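Local coordinates for Lmo2446 protein (PDB 5I0D) that is a large multidomain member of glycoside hydrolase family 31 that carries a C-terminal family 6 carbohydrate-binding module with bound calcium and alpha-D-glucopyranose, at residues P940-F945 and G959-G964; E992-A997 and N1055-V1060; V976-D981 and N1040-D1045. One frame throughout, in Å; residues are numbered along the deposited sequence.

How the contacts relate
All three contacts belong to the C-terminal family 6 carbohydrate-binding module, a domain of two facing beta sheets. Contact 1 builds most of a calcium site beside an alpha-D-glucopyranose, and contact 2 completes that site with D1057 while its N1055 holds a second such sugar; their centres are about 9 Å apart. Two bonds tie them directly, T961 OG1 to H1058 ND1 (2.6 Å) and G959 O to R994 NH1 (2.8 Å). Contact 3 lies in the other sheet, its centre about 13 Å from that of contact 2, and meets it through the core, where F1056 CZ comes 3.6 Å from F978 CZ. Y941 OH links contact 1 to D981 N of contact 3.

Contact 1 of 3, residues P940-F945 and G959-G964. With CA (calcium ion), chain S; GLC (alpha-D-glucopyranose), chain C.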
loop_
_atom_site.group_PDB
_atom_site.type_symbol
_atom_site.label_atom_id
_atom_site.label_comp_id
_atom_site.label_asym_id
_atom_site.label_seq_id
_atom_site.Cartn_x
_atom_site.Cartn_y
_atom_site.Cartn_z
ATOM N N PRO A 940 13.940 -6.593 -33.139
ATOM C CA PRO A 940 13.197 -7.600 -33.862
ATOM C C PRO A 940 12.023 -8.158 -33.083
ATOM O O PRO A 940 12.045 -8.194 -31.848
ATOM C CB PRO A 940 14.227 -8.710 -34.098
ATOM C CG PRO A 940 15.549 -8.082 -33.885
ATOM C CD PRO A 940 15.318 -7.032 -32.863
ATOM N N TYR A 941 11.022 -8.586 -33.840
ATOM C CA TYR A 941 9.949 -9.408 -33.350
ATOM C C TYR A 941 10.366 -10.860 -33.583
ATOM O O TYR A 941 10.377 -11.335 -34.718
ATOM C CB TYR A 941 8.664 -9.094 -34.118
ATOM C CG TYR A 941 8.080 -7.761 -33.741
ATOM C CD1 TYR A 941 8.507 -6.579 -34.354
ATOM C CD2 TYR A 941 7.093 -7.679 -32.762
ATOM C CE1 TYR A 941 7.976 -5.345 -33.986
ATOM C CE2 TYR A 941 6.546 -6.467 -32.398
ATOM C CZ TYR A 941 6.995 -5.308 -32.990
ATOM O OH TYR A 941 6.379 -4.144 -32.615
ATOM N N GLU A 942 10.751 -11.543 -32.505
ATOM C CA GLU A 942 11.246 -12.923 -32.633
ATOM C C GLU A 942 10.125 -13.888 -33.028
ATOM O O GLU A 942 9.065 -13.900 -32.413
ATOM C CB GLU A 942 11.895 -13.391 -31.335
ATOM C CG GLU A 942 13.117 -12.591 -30.907
ATOM C CD GLU A 942 14.226 -12.593 -31.943
ATOM O OE1 GLU A 942 14.270 -13.537 -32.748
ATOM O OE2 GLU A 942 15.059 -11.656 -31.951
ATOM N N ALA A 943 10.363 -14.699 -34.064
ATOM C CA ALA A 943 9.378 -15.683 -34.506
ATOM C C ALA A 943 9.017 -16.655 -33.390
ATOM O O ALA A 943 7.855 -17.055 -33.229
ATOM C CB ALA A 943 9.922 -16.467 -35.706
ATOM N N GLU A 944 10.034 -17.026 -32.629
ATOM C CA GLU A 944 9.897 -17.903 -31.475
ATOM C C GLU A 944 8.961 -17.343 -30.373
ATOM O O GLU A 944 8.427 -18.106 -29.581
ATOM C CB GLU A 944 11.294 -18.310 -30.923
ATOM C CG GLU A 944 12.275 -17.192 -30.469
ATOM C CD GLU A 944 13.286 -16.631 -31.525
ATOM O OE1 GLU A 944 12.889 -16.623 -32.689
ATOM O OE2 GLU A 944 14.340 -16.193 -31.004
ATOM N N PHE A 945 8.763 -16.024 -30.325
ATOM C CA PHE A 945 7.803 -15.405 -29.388
ATOM C C PHE A 945 6.433 -15.108 -30.017
ATOM O O PHE A 945 5.560 -14.515 -29.362
ATOM C CB PHE A 945 8.363 -14.097 -28.825
ATOM C CG PHE A 945 9.683 -14.224 -28.101
ATOM C CD1 PHE A 945 10.089 -15.405 -27.482
ATOM C CD2 PHE A 945 10.527 -13.125 -28.033
ATOM C CE1 PHE A 945 11.324 -15.473 -26.832
ATOM C CE2 PHE A 945 11.747 -13.182 -27.365
ATOM C CZ PHE A 945 12.142 -14.347 -26.765
ATOM N N GLY A 959 23.554 -18.235 -34.861
ATOM C CA GLY A 959 23.461 -16.931 -35.525
ATOM C C GLY A 959 22.086 -16.284 -35.514
ATOM O O GLY A 959 21.939 -15.161 -35.987
ATOM N N TYR A 960 21.084 -16.995 -35.003
ATOM C CA TYR A 960 19.750 -16.433 -34.746
ATOM C C TYR A 960 19.796 -15.332 -33.683
ATOM O O TYR A 960 20.700 -15.288 -32.836
ATOM C CB TYR A 960 18.747 -17.519 -34.293
ATOM C CG TYR A 960 19.221 -18.314 -33.094
ATOM C CD1 TYR A 960 19.094 -17.809 -31.814
ATOM C CD2 TYR A 960 19.854 -19.549 -33.251
ATOM C CE1 TYR A 960 19.549 -18.509 -30.714
ATOM C CE2 TYR A 960 20.329 -20.271 -32.156
ATOM C CZ TYR A 960 20.166 -19.743 -30.882
ATOM O OH TYR A 960 20.612 -20.400 -29.771
ATOM N N THR A 961 18.816 -14.446 -33.738
ATOM C CA THR A 961 18.547 -13.546 -32.617
ATOM C C THR A 961 17.491 -14.198 -31.719
ATOM O O THR A 961 16.781 -15.149 -32.119
ATOM C CB THR A 961 18.094 -12.150 -33.079
ATOM O OG1 THR A 961 16.862 -12.263 -33.782
ATOM C CG2 THR A 961 19.136 -11.506 -33.999
ATOM N N GLY A 962 17.401 -13.668 -30.500
ATOM C CA GLY A 962 16.504 -14.203 -29.499
ATOM C C GLY A 962 17.054 -15.521 -29.011
ATOM O O GLY A 962 18.267 -15.708 -28.961
ATOM N N THR A 963 16.152 -16.436 -28.669
ATOM C CA THR A 963 16.504 -17.744 -28.106
ATOM C C THR A 963 16.524 -18.860 -29.154
ATOM O O THR A 963 16.892 -19.983 -28.846
ATOM C CB THR A 963 15.498 -18.166 -27.015
ATOM O OG1 THR A 963 14.186 -18.273 -27.589
ATOM C CG2 THR A 963 15.500 -17.156 -25.861
ATOM N N GLY A 964 16.122 -18.552 -30.380
ATOM C CA GLY A 964 16.114 -19.552 -31.443
ATOM C C GLY A 964 15.358 -19.101 -32.668
ATOM O O GLY A 964 15.446 -17.940 -33.055
HETATM CA CA CA S . 14.785 -15.737 -33.222
HETATM C C1 GLC C . 9.259 -19.357 -26.486
HETATM C C2 GLC C . 10.764 -19.556 -26.701
HETATM C C3 GLC C . 11.488 -19.762 -25.381
HETATM C C4 GLC C . 11.129 -18.668 -24.379
HETATM C C5 GLC C . 9.623 -18.508 -24.260
HETATM C C6 GLC C . 9.266 -17.328 -23.385
HETATM O O1 GLC C . 8.629 -20.554 -26.018
HETATM O O2 GLC C . 11.004 -20.680 -27.555
HETATM O O3 GLC C . 12.902 -19.730 -25.610
HETATM O O4 GLC C . 11.684 -18.983 -23.100
HETATM O O5 GLC C . 9.033 -18.292 -25.552
HETATM O O6 GLC C . 7.849 -17.353 -23.246
#
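The carboxylates of E942 and E944 and the rim of the F945 ring meet the loop G959-G964. E944 lays its carboxylate against the calcium ion edge-on, with OE1 at 2.2 Å and OE2 at 2.3 Å, so both oxygens grip one metal. From above the carboxylate plane, 67° out of it, the backbone N of G964 donates to E944 OE2 over 3.0 Å, a bond that steadies the group against turning. The F945 ring has O5 of an alpha-D-glucopyranose at its edge, near the ring plane, 3.6 Å from F945 CD1, while T963 OG1 approaches the ring obliquely. A 2.8 Å hydrogen bond joins T963 OG1 to O3 of the same alpha-D-glucopyranose, and the sugar is therefore met from both segments.

E942 gives the ion a single oxygen, OE1. Its chain is bent at chi2 (-59°), which brings the carboxylate round to T961; there T961 OG1 donates to the syn lone pair of E942 OE2 over 2.6 Å. N916 also donates to E942 OE2, so the oxygen that does not touch the metal is held by two bonds and the carboxylate is fixed in rotation.

The loop supplies two backbone carbonyls, T961 O at 2.4 Å and G964 O at 2.3 Å from the calcium. Between them G962, at positive phi, passes its CA close over E944 OE2. The crowding of oxygens here is probably offset by the charge of the ion. With O and OD1 of D1057, seven protein oxygens surround the metal, an arrangement consistent with the structural calcium sites of many beta-sandwich carbohydrate-binding modules and set next to a glycan pocket.

Contact 2 of 3, residues E992-A997 and N1055-V1060. With CA (calcium ion), chain S; GLC (alpha-D-glucopyranose), chain D.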
loop_
_atom_site.group_PDB
_atom_site.type_symbol
_atom_site.label_atom_id
_atom_site.label_comp_id
_atom_site.label_asym_id
_atom_site.label_seq_id
_atom_site.Cartn_x
_atom_site.Cartn_y
_atom_site.Cartn_z
ATOM N N GLU A 992 11.695 -6.686 -42.760
ATOM C CA GLU A 992 12.795 -7.625 -42.968
ATOM C C GLU A 992 12.371 -8.981 -42.434
ATOM O O GLU A 992 11.895 -9.062 -41.305
ATOM C CB GLU A 992 14.032 -7.188 -42.199
ATOM C CG GLU A 992 14.692 -5.938 -42.726
ATOM C CD GLU A 992 16.031 -5.655 -42.054
ATOM O OE1 GLU A 992 16.323 -6.239 -40.987
ATOM O OE2 GLU A 992 16.788 -4.824 -42.590
ATOM N N VAL A 993 12.530 -10.031 -43.227
ATOM C CA VAL A 993 12.232 -11.396 -42.798
ATOM C C VAL A 993 13.552 -12.139 -42.791
ATOM O O VAL A 993 14.166 -12.275 -43.844
ATOM C CB VAL A 993 11.234 -12.090 -43.762
ATOM C CG1 VAL A 993 11.006 -13.543 -43.366
ATOM C CG2 VAL A 993 9.920 -11.322 -43.795
ATOM N N ARG A 994 14.012 -12.573 -41.616
ATOM C CA ARG A 994 15.295 -13.255 -41.502
ATOM C C ARG A 994 15.041 -14.740 -41.330
ATOM O O ARG A 994 14.258 -15.148 -40.477
ATOM C CB ARG A 994 16.144 -12.693 -40.361
ATOM C CG ARG A 994 17.545 -13.294 -40.283
ATOM C CD ARG A 994 18.479 -12.406 -39.458
ATOM N NE ARG A 994 19.893 -12.773 -39.561
ATOM C CZ ARG A 994 20.586 -13.467 -38.662
ATOM N NH1 ARG A 994 20.023 -13.901 -37.539
ATOM N NH2 ARG A 994 21.874 -13.704 -38.864
ATOM N N TYR A 995 15.704 -15.535 -42.172
ATOM C CA TYR A 995 15.404 -16.948 -42.321
ATOM C C TYR A 995 16.644 -17.683 -42.843
ATOM O O TYR A 995 17.612 -17.068 -43.296
ATOM C CB TYR A 995 14.253 -17.135 -43.344
ATOM C CG TYR A 995 14.727 -16.866 -44.739
ATOM C CD1 TYR A 995 14.890 -15.559 -45.211
ATOM C CD2 TYR A 995 15.118 -17.918 -45.573
ATOM C CE1 TYR A 995 15.406 -15.312 -46.477
ATOM C CE2 TYR A 995 15.623 -17.680 -46.839
ATOM C CZ TYR A 995 15.766 -16.380 -47.288
ATOM O OH TYR A 995 16.282 -16.157 -48.548
ATOM N N SER A 996 16.569 -19.002 -42.811
ATOM C CA SER A 996 17.520 -19.864 -43.489
ATOM C C SER A 996 16.716 -20.865 -44.320
ATOM O O SER A 996 15.611 -21.248 -43.931
ATOM C CB SER A 996 18.393 -20.591 -42.483
ATOM O OG SER A 996 19.431 -21.286 -43.145
ATOM N N ALA A 997 17.257 -21.222 -45.486
ATOM C CA ALA A 997 16.627 -22.152 -46.434
ATOM C C ALA A 997 17.733 -22.923 -47.147
ATOM O O ALA A 997 18.058 -22.675 -48.321
ATOM C CB ALA A 997 15.766 -21.403 -47.428
ATOM N N ASN A 1055 13.948 -22.126 -41.739
ATOM C CA ASN A 1055 14.017 -21.768 -40.335
ATOM C C ASN A 1055 13.775 -20.284 -40.270
ATOM O O ASN A 1055 14.432 -19.538 -40.990
ATOM C CB ASN A 1055 15.376 -22.140 -39.769
ATOM C CG ASN A 1055 15.553 -23.641 -39.666
ATOM O OD1 ASN A 1055 14.576 -24.395 -39.673
ATOM N ND2 ASN A 1055 16.799 -24.085 -39.575
ATOM N N PHE A 1056 12.844 -19.855 -39.419
ATOM C CA PHE A 1056 12.334 -18.468 -39.406
ATOM C C PHE A 1056 12.807 -17.814 -38.107
ATOM O O PHE A 1056 12.385 -18.198 -37.028
ATOM C CB PHE A 1056 10.809 -18.535 -39.511
ATOM C CG PHE A 1056 10.084 -17.201 -39.595
ATOM C CD1 PHE A 1056 10.734 -15.979 -39.822
ATOM C CD2 PHE A 1056 8.695 -17.192 -39.513
ATOM C CE1 PHE A 1056 10.002 -14.793 -39.896
ATOM C CE2 PHE A 1056 7.964 -16.012 -39.615
ATOM C CZ PHE A 1056 8.620 -14.811 -39.800
ATOM N N ASP A 1057 13.694 -16.836 -38.225
ATOM C CA ASP A 1057 14.364 -16.277 -37.058
ATOM C C ASP A 1057 13.587 -15.150 -36.373
ATOM O O ASP A 1057 13.425 -15.160 -35.119
ATOM C CB ASP A 1057 15.763 -15.783 -37.438
ATOM C CG ASP A 1057 16.516 -15.223 -36.256
ATOM O OD1 ASP A 1057 16.131 -15.543 -35.107
ATOM O OD2 ASP A 1057 17.468 -14.450 -36.488
ATOM N N HIS A 1058 13.192 -14.173 -37.209
ATOM C CA HIS A 1058 12.538 -12.934 -36.765
ATOM C C HIS A 1058 12.024 -12.098 -37.924
ATOM O O HIS A 1058 12.383 -12.341 -39.086
ATOM C CB HIS A 1058 13.475 -12.067 -35.869
ATOM C CG HIS A 1058 14.632 -11.404 -36.578
ATOM N ND1 HIS A 1058 15.916 -11.460 -36.090
ATOM C CD2 HIS A 1058 14.692 -10.609 -37.677
ATOM C CE1 HIS A 1058 16.724 -10.771 -36.872
ATOM N NE2 HIS A 1058 16.010 -10.245 -37.847
ATOM N N VAL A 1059 11.226 -11.085 -37.581
ATOM C CA VAL A 1059 10.982 -9.958 -38.477
ATOM C C VAL A 1059 11.422 -8.662 -37.832
ATOM O O VAL A 1059 11.387 -8.530 -36.606
ATOM C CB VAL A 1059 9.511 -9.858 -38.968
ATOM C CG1 VAL A 1059 9.089 -11.144 -39.650
ATOM C CG2 VAL A 1059 8.531 -9.530 -37.868
ATOM N N VAL A 1060 11.800 -7.705 -38.665
ATOM C CA VAL A 1060 12.160 -6.362 -38.241
ATOM C C VAL A 1060 11.331 -5.420 -39.099
ATOM O O VAL A 1060 11.199 -5.634 -40.313
ATOM C CB VAL A 1060 13.665 -6.088 -38.444
ATOM C CG1 VAL A 1060 14.001 -4.609 -38.309
ATOM C CG2 VAL A 1060 14.494 -6.912 -37.476
HETATM CA CA CA S . 14.785 -15.737 -33.222
HETATM C C1 GLC D . 17.267 -29.583 -41.660
HETATM C C2 GLC D . 17.765 -28.421 -40.811
HETATM C C3 GLC D . 16.664 -27.898 -39.897
HETATM C C4 GLC D . 15.439 -27.522 -40.722
HETATM C C5 GLC D . 15.037 -28.701 -41.604
HETATM C C6 GLC D . 13.879 -28.379 -42.530
HETATM O O2 GLC D . 18.908 -28.798 -40.033
HETATM O O3 GLC D . 17.173 -26.775 -39.180
HETATM O O4 GLC D . 14.360 -27.173 -39.848
HETATM O O5 GLC D . 16.140 -29.132 -42.413
HETATM O O6 GLC D . 13.487 -29.615 -43.132
HETATM O O HOH W 1 16.668 -8.973 -40.189
#
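R994 reaches over H1058 to D1057, and its side chain shows how the strands 992-996 and 1055-1060 are joined on this face. R994 CB sits above the H1058 imidazole in a CH-pi contact, 3.8 Å from the ring centroid. CG, anti to the backbone N (chi1 -175°), runs alongside the D1057 side chain. The extended chain then takes R994 CD just past the CE1 side of the ring, on the same face as CB and 3.5 Å from H1058 CE1. At the tip R994 NH1 donates to D1057 OD2 over 2.8 Å in a salt bridge: the carboxylate oxygen lies in the guanidinium plane and is met nearly along its C-O bond, although the two planes are turned 58° apart. NH1 also donates to G959 O.

A classic beta bulge puts D1057 and H1058 both opposite R994, whose N and O bond to H1058 O and D1057 N respectively. This probably helps D1057 to offer OD1 and its backbone O to the calcium ion, 2.3 and 2.4 Å away, while OD2 stays with the arginine.

H1058 has its own fixings: ND1 bonds T961 OG1, and a water in the ring plane joins NE2 to E992 OE1. E992 OE2 pairs with K1062. On the opposite face V993 CG1 packs on F1056 CE1 at 3.8 Å. At the far end N1055 grips an alpha-D-glucopyranose twice, ND2 giving a nearly straight bond (172°) to O3 and OD1 accepting from O4.

The chemistry suggests that the arginine partly balances the negative charge on D1057 and holds its carboxylate in the orientation in which OD1 meets the metal.

Contact 3 of 3, residues V976-D981 and N1040-D1045; sequences VEFDID and NQVVFD
F978 and F1044 meet on the buried face of this strand pair, F978 CE1 lying 3.6 Å from F1044 CD1. The rings are inclined at 73° with centroids 5.7 Å apart, an oblique packing. Beside them the extended I980 side chain brings CD1 to V1042 CG2 at 3.9 Å, so V976, F978, I980, V1042 and F1044 together form an apolar patch on this face.

The other face is mixed, with polar E977, D979 and Q1041 beside V1043. E977 runs out extended, CG anti to the backbone N (chi1 179°), with its CG against V1043 CG2. Its OE2 accepts a long 3.3 Å bond from Q1041 NE2, the amide and carboxylate planes standing 54° apart.

These side chains are set by antiparallel backbone pairing in regular register. V976 with F1044, F978 with V1042 and I980 with N1040 are the hydrogen-bonded pairs; the bond from F978 N to V1042 O is short at 2.7 Å and nearly straight. At the N1040 end I980 O takes two donors from opposite faces of its carbonyl plane, the backbone N at 2.7 Å and ND2 at 3.3 Å. N1009 and the backbone of Q1036 hold N1040 OD1, which fixes the amide for that second bond.

Further out, V1059 covers F978, I980 and F1044 from the facing sheet, and M991 and V993 pack on F1044. Strand 947-949 flanks 975-981, and strand 1002-1008 flanks 1039-1045. One wall facing inward and apolar, the other partly exposed and largely polar: these are two neighbouring inner strands of one five-stranded sheet in the beta-sandwich of a family 6 carbohydrate-binding module.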
loop_
_atom_site.group_PDB
_atom_site.type_symbol
_atom_site.label_atom_id
_atom_site.label_comp_id
_atom_site.label_asym_id
_atom_site.label_seq_id
_atom_site.Cartn_x
_atom_site.Cartn_y
_atom_site.Cartn_z
ATOM N N VAL A 976 2.526 -18.602 -38.113
ATOM C CA VAL A 976 3.230 -17.800 -37.121
ATOM C C VAL A 976 2.625 -16.420 -37.215
ATOM O O VAL A 976 2.742 -15.786 -38.259
ATOM C CB VAL A 976 4.751 -17.721 -37.404
ATOM C CG1 VAL A 976 5.439 -16.904 -36.334
ATOM C CG2 VAL A 976 5.345 -19.126 -37.461
ATOM N N GLU A 977 1.988 -15.977 -36.133
ATOM C CA GLU A 977 1.311 -14.688 -36.089
ATOM C C GLU A 977 2.064 -13.733 -35.209
ATOM O O GLU A 977 2.452 -14.096 -34.100
ATOM C CB GLU A 977 -0.106 -14.847 -35.548
ATOM C CG GLU A 977 -0.862 -13.523 -35.457
ATOM C CD GLU A 977 -2.206 -13.630 -34.763
ATOM O OE1 GLU A 977 -2.439 -14.597 -33.979
ATOM O OE2 GLU A 977 -3.028 -12.712 -34.978
ATOM N N PHE A 978 2.231 -12.505 -35.692
ATOM C CA PHE A 978 2.867 -11.444 -34.941
ATOM C C PHE A 978 1.860 -10.319 -34.709
ATOM O O PHE A 978 1.073 -10.003 -35.597
ATOM C CB PHE A 978 4.042 -10.847 -35.710
ATOM C CG PHE A 978 5.149 -11.814 -36.053
ATOM C CD1 PHE A 978 5.091 -12.574 -37.203
ATOM C CD2 PHE A 978 6.302 -11.894 -35.257
ATOM C CE1 PHE A 978 6.126 -13.436 -37.559
ATOM C CE2 PHE A 978 7.342 -12.756 -35.604
ATOM C CZ PHE A 978 7.247 -13.530 -36.758
ATOM N N ASP A 979 1.899 -9.735 -33.516
ATOM C CA ASP A 979 1.223 -8.484 -33.218
ATOM C C ASP A 979 2.301 -7.407 -33.260
ATOM O O ASP A 979 3.194 -7.387 -32.413
ATOM C CB ASP A 979 0.580 -8.528 -31.840
ATOM C CG ASP A 979 -0.777 -9.213 -31.830
ATOM O OD1 ASP A 979 -1.101 -9.975 -32.769
ATOM O OD2 ASP A 979 -1.546 -8.961 -30.852
ATOM N N ILE A 980 2.247 -6.535 -34.261
ATOM C CA ILE A 980 3.344 -5.619 -34.539
ATOM C C ILE A 980 2.869 -4.181 -34.490
ATOM O O ILE A 980 1.869 -3.831 -35.094
ATOM C CB ILE A 980 3.958 -5.955 -35.909
ATOM C CG1 ILE A 980 4.703 -7.283 -35.796
ATOM C CG2 ILE A 980 4.894 -4.871 -36.404
ATOM C CD1 ILE A 980 5.393 -7.725 -37.054
ATOM N N ASP A 981 3.619 -3.346 -33.773
ATOM C CA ASP A 981 3.326 -1.923 -33.715
ATOM C C ASP A 981 3.947 -1.175 -34.876
ATOM O O ASP A 981 5.086 -1.443 -35.282
ATOM C CB ASP A 981 3.807 -1.329 -32.401
ATOM C CG ASP A 981 2.907 -1.707 -31.248
ATOM O OD1 ASP A 981 1.659 -1.736 -31.433
ATOM O OD2 ASP A 981 3.451 -1.986 -30.146
ATOM N N ASN A 1040 -0.783 -4.146 -35.378
ATOM C CA ASN A 1040 -1.082 -4.711 -36.695
ATOM C C ASN A 1040 -0.967 -6.219 -36.614
ATOM O O ASN A 1040 -0.054 -6.731 -35.985
ATOM C CB ASN A 1040 -0.134 -4.162 -37.758
ATOM C CG ASN A 1040 -0.322 -2.670 -38.005
ATOM O OD1 ASN A 1040 -1.000 -2.264 -38.960
ATOM N ND2 ASN A 1040 0.287 -1.839 -37.154
ATOM N N GLN A 1041 -1.923 -6.921 -37.201
ATOM C CA GLN A 1041 -1.903 -8.376 -37.255
ATOM C C GLN A 1041 -1.108 -8.810 -38.490
ATOM O O GLN A 1041 -1.486 -8.512 -39.627
ATOM C CB GLN A 1041 -3.322 -8.907 -37.305
ATOM C CG GLN A 1041 -3.435 -10.405 -37.451
ATOM C CD GLN A 1041 -4.860 -10.835 -37.729
ATOM O OE1 GLN A 1041 -5.398 -10.625 -38.832
ATOM N NE2 GLN A 1041 -5.489 -11.424 -36.729
ATOM N N VAL A 1042 0.014 -9.485 -38.256
ATOM C CA VAL A 1042 0.887 -9.950 -39.325
ATOM C C VAL A 1042 0.959 -11.470 -39.202
ATOM O O VAL A 1042 1.506 -11.994 -38.223
ATOM C CB VAL A 1042 2.288 -9.298 -39.220
ATOM C CG1 VAL A 1042 3.228 -9.860 -40.261
ATOM C CG2 VAL A 1042 2.185 -7.781 -39.347
ATOM N N VAL A 1043 0.360 -12.179 -40.160
ATOM C CA VAL A 1043 0.236 -13.635 -40.109
ATOM C C VAL A 1043 1.025 -14.254 -41.263
ATOM O O VAL A 1043 0.750 -13.965 -42.416
ATOM C CB VAL A 1043 -1.234 -14.103 -40.239
ATOM C CG1 VAL A 1043 -1.324 -15.629 -40.170
ATOM C CG2 VAL A 1043 -2.102 -13.476 -39.172
ATOM N N PHE A 1044 1.998 -15.100 -40.932
ATOM C CA PHE A 1044 2.713 -15.904 -41.896
ATOM C C PHE A 1044 2.103 -17.285 -41.890
ATOM O O PHE A 1044 1.886 -17.847 -40.829
ATOM C CB PHE A 1044 4.179 -16.054 -41.513
ATOM C CG PHE A 1044 5.011 -14.823 -41.767
ATOM C CD1 PHE A 1044 4.936 -13.733 -40.908
ATOM C CD2 PHE A 1044 5.924 -14.781 -42.812
ATOM C CE1 PHE A 1044 5.719 -12.606 -41.114
ATOM C CE2 PHE A 1044 6.708 -13.655 -43.028
ATOM C CZ PHE A 1044 6.603 -12.565 -42.175
ATOM N N ASP A 1045 1.821 -17.842 -43.061
ATOM C CA ASP A 1045 1.496 -19.252 -43.100
ATOM C C ASP A 1045 2.018 -19.954 -44.342
ATOM O O ASP A 1045 2.622 -19.341 -45.233
ATOM C CB ASP A 1045 0.001 -19.486 -42.861
ATOM C CG ASP A 1045 -0.857 -18.952 -43.954
ATOM O OD1 ASP A 1045 -0.326 -18.517 -44.984
ATOM O OD2 ASP A 1045 -2.092 -18.966 -43.786
#